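Local coordinates for type VI immunity protein Atu4351 (Agrobacterium fabrum, PDB 6ITW), which probably serves as the immunity partner of a type VI secretion effector, protecting the producing cell from its own toxin, at residues G74-L79 with A218-G223. Numbering follows the deposited sequence.
Sequences GGDKQL and AVRTIG
The D76 carboxylate meets the guanidinium edge of R220 in a two-pronged salt bridge. R220 NH1 points at D76 OD1 and NH2 at D76 OD2. R220 NH2 bonds D76 OD2 at 3.0 Å and uses the syn lone pair of that oxygen. The R220 NH1 to D76 OD1 distance of 2.4 Å is very short, so its exact value is doubtful. Carboxylate and guanidinium are nearly coplanar, with planes 20° apart. R220 reaches across because its chain is extended from CG to NE. Q78 OE1 accepts a second bond from R220 NH2, 2.7 Å long, on a lone pair in its carbonyl plane. The Q78 amide is turned 55° from the guanidinium, and OE1 lies slightly off the guanidinium plane.

The carboxylate is also held by backbone N-H groups. G223 N donates to the anti lone pair of D76 OD1 at 2.9 Å. L79 N gives an almost straight bond of 3.0 Å to D76 OD2, from the anti side. These bonds should fix the rotation of the buried carboxylate. I222 CG2 packs 3.6 Å from D76 OD1, and I222 also touches L208 and V114.

R220 belongs to edge strand 218-221, which pairs with strand 207-209. The D76 to L79 turn is an Asx motif. The D76-R220 salt bridge ties the loop after helix 66-73 of the GAD-like domain to the edge strand near the C-terminus.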
ATOM      1  N   GLY A  74     -11.922  -9.368  -0.155  1.00 44.30           N
ATOM      2  CA  GLY A  74     -13.137 -10.070   0.195  1.00 43.31           C
ATOM      3  C   GLY A  74     -13.198 -11.490  -0.317  1.00 47.12           C
ATOM      4  O   GLY A  74     -13.196 -11.729  -1.528  1.00 44.18           O
ATOM      5  N   GLY A  75     -13.213 -12.441   0.613  1.00 50.32           N
ATOM      6  CA  GLY A  75     -13.432 -13.830   0.292  1.00 49.68           C
ATOM      7  C   GLY A  75     -12.228 -14.585  -0.216  1.00 54.32           C
ATOM      8  O   GLY A  75     -12.389 -15.708  -0.705  1.00 56.33           O
ATOM      9  N   ASP A  76     -11.029 -14.025  -0.121  1.00 50.71           N
ATOM     10  CA  ASP A  76      -9.861 -14.773  -0.560  1.00 51.34           C
ATOM     11  C   ASP A  76      -9.445 -15.789   0.498  1.00 53.09           C
ATOM     12  O   ASP A  76      -9.503 -15.519   1.699  1.00 52.43           O
ATOM     13  CB  ASP A  76      -8.696 -13.840  -0.867  1.00 48.44           C
ATOM     14  CG  ASP A  76      -7.716 -14.467  -1.829  1.00 50.46           C
ATOM     15  OD1 ASP A  76      -7.960 -14.367  -3.058  1.00 50.73           O
ATOM     16  OD2 ASP A  76      -6.732 -15.087  -1.365  1.00 46.34           O
ATOM     17  N   LYS A  77      -9.003 -16.962   0.041  1.00 58.61           N
ATOM     18  CA  LYS A  77      -8.638 -18.031   0.971  1.00 59.08           C
ATOM     19  C   LYS A  77      -7.220 -17.866   1.497  1.00 58.79           C
ATOM     20  O   LYS A  77      -6.962 -18.106   2.683  1.00 69.25           O
ATOM     21  CB  LYS A  77      -8.776 -19.396   0.296  1.00 59.90           C
ATOM     22  CG  LYS A  77     -10.098 -19.612  -0.442  1.00 72.47           C
ATOM     23  CD  LYS A  77     -11.320 -19.506   0.486  1.00 71.51           C
ATOM     24  CE  LYS A  77     -12.605 -19.793  -0.295  1.00 80.53           C
ATOM     25  NZ  LYS A  77     -13.842 -19.514   0.485  1.00 68.83           N
ATOM     26  N   GLN A  78      -6.289 -17.471   0.635  1.00 51.72           N
ATOM     27  CA  GLN A  78      -4.892 -17.331   1.031  1.00 51.12           C
ATOM     28  C   GLN A  78      -4.569 -15.979   1.663  1.00 53.59           C
ATOM     29  O   GLN A  78      -3.844 -15.923   2.664  1.00 50.06           O
ATOM     30  CB  GLN A  78      -4.003 -17.550  -0.180  1.00 52.12           C
ATOM     31  CG  GLN A  78      -4.276 -18.850  -0.889  1.00 55.66           C
ATOM     32  CD  GLN A  78      -3.254 -19.119  -1.953  1.00 58.16           C
ATOM     33  OE1 GLN A  78      -3.140 -18.366  -2.928  1.00 60.11           O
ATOM     34  NE2 GLN A  78      -2.479 -20.183  -1.771  1.00 62.27           N
ATOM     35  N   LEU A  79      -5.064 -14.880   1.090  1.00 53.06           N
ATOM     36  CA  LEU A  79      -4.838 -13.540   1.638  1.00 46.51           C
ATOM     37  C   LEU A  79      -6.122 -13.087   2.321  1.00 46.23           C
ATOM     38  O   LEU A  79      -6.882 -12.260   1.813  1.00 47.16           O
ATOM     39  CB  LEU A  79      -4.410 -12.570   0.545  1.00 40.47           C
ATOM     40  CG  LEU A  79      -3.107 -12.951  -0.134  1.00 44.41           C
ATOM     41  CD1 LEU A  79      -2.765 -11.902  -1.189  1.00 40.12           C
ATOM     42  CD2 LEU A  79      -2.000 -13.122   0.919  1.00 40.73           C
ATOM     43  N   ALA A 218       0.026 -13.603 -14.284  1.00 52.15           N
ATOM     44  CA  ALA A 218      -1.230 -13.523 -13.558  1.00 51.60           C
ATOM     45  C   ALA A 218      -1.600 -14.911 -13.052  1.00 51.22           C
ATOM     46  O   ALA A 218      -1.551 -15.888 -13.803  1.00 55.42           O
ATOM     47  CB  ALA A 218      -2.329 -12.950 -14.456  1.00 44.19           C
ATOM     48  N   VAL A 219      -1.956 -15.001 -11.777  1.00 48.57           N
ATOM     49  CA  VAL A 219      -2.197 -16.276 -11.120  1.00 45.21           C
ATOM     50  C   VAL A 219      -3.685 -16.561 -10.979  1.00 49.83           C
ATOM     51  O   VAL A 219      -4.141 -17.652 -11.311  1.00 54.50           O
ATOM     52  CB  VAL A 219      -1.484 -16.312  -9.747  1.00 48.05           C
ATOM     53  CG1 VAL A 219      -1.820 -17.591  -8.990  1.00 45.31           C
ATOM     54  CG2 VAL A 219       0.023 -16.176  -9.927  1.00 45.41           C
ATOM     55  N   ARG A 220      -4.462 -15.601 -10.480  1.00 49.22           N
ATOM     56  CA  ARG A 220      -5.901 -15.802 -10.306  1.00 45.34           C
ATOM     57  C   ARG A 220      -6.550 -14.473  -9.941  1.00 45.02           C
ATOM     58  O   ARG A 220      -5.882 -13.447  -9.781  1.00 45.74           O
ATOM     59  CB  ARG A 220      -6.213 -16.846  -9.228  1.00 50.62           C
ATOM     60  CG  ARG A 220      -5.643 -16.512  -7.853  1.00 49.03           C
ATOM     61  CD  ARG A 220      -6.063 -17.520  -6.796  1.00 46.48           C
ATOM     62  NE  ARG A 220      -5.356 -17.323  -5.523  1.00 52.74           N
ATOM     63  CZ  ARG A 220      -5.831 -16.625  -4.489  1.00 51.72           C
ATOM     64  NH1 ARG A 220      -7.021 -16.035  -4.561  1.00 43.33           N
ATOM     65  NH2 ARG A 220      -5.113 -16.513  -3.377  1.00 51.80           N
ATOM     66  N   THR A 221      -7.871 -14.511  -9.815  1.00 43.14           N
ATOM     67  CA  THR A 221      -8.664 -13.392  -9.337  1.00 45.55           C
ATOM     68  C   THR A 221      -8.828 -13.467  -7.825  1.00 52.12           C
ATOM     69  O   THR A 221      -9.150 -14.531  -7.288  1.00 53.56           O
ATOM     70  CB  THR A 221     -10.029 -13.406 -10.008  1.00 47.40           C
ATOM     71  OG1 THR A 221      -9.840 -13.159 -11.401  1.00 48.35           O
ATOM     72  CG2 THR A 221     -10.912 -12.322  -9.419  1.00 47.34           C
ATOM     73  N   ILE A 222      -8.595 -12.339  -7.141  1.00 49.60           N
ATOM     74  CA  ILE A 222      -8.754 -12.307  -5.695  1.00 46.38           C
ATOM     75  C   ILE A 222     -10.203 -12.623  -5.364  1.00 50.43           C
ATOM     76  O   ILE A 222     -11.126 -12.194  -6.074  1.00 47.74           O
ATOM     77  CB  ILE A 222      -8.329 -10.945  -5.118  1.00 47.22           C
ATOM     78  CG1 ILE A 222      -6.832 -10.695  -5.331  1.00 45.90           C
ATOM     79  CG2 ILE A 222      -8.667 -10.850  -3.622  1.00 46.31           C
ATOM     80  CD1 ILE A 222      -5.938 -11.676  -4.621  1.00 47.90           C
ATOM     81  N   GLY A 223     -10.407 -13.400  -4.291  1.00 52.62           N
ATOM     82  CA  GLY A 223     -11.720 -13.879  -3.893  1.00 56.15           C
ATOM     83  C   GLY A 223     -12.222 -15.082  -4.663  1.00 60.46           C
ATOM     84  O   GLY A 223     -13.328 -15.566  -4.373  1.00 63.45           O
TER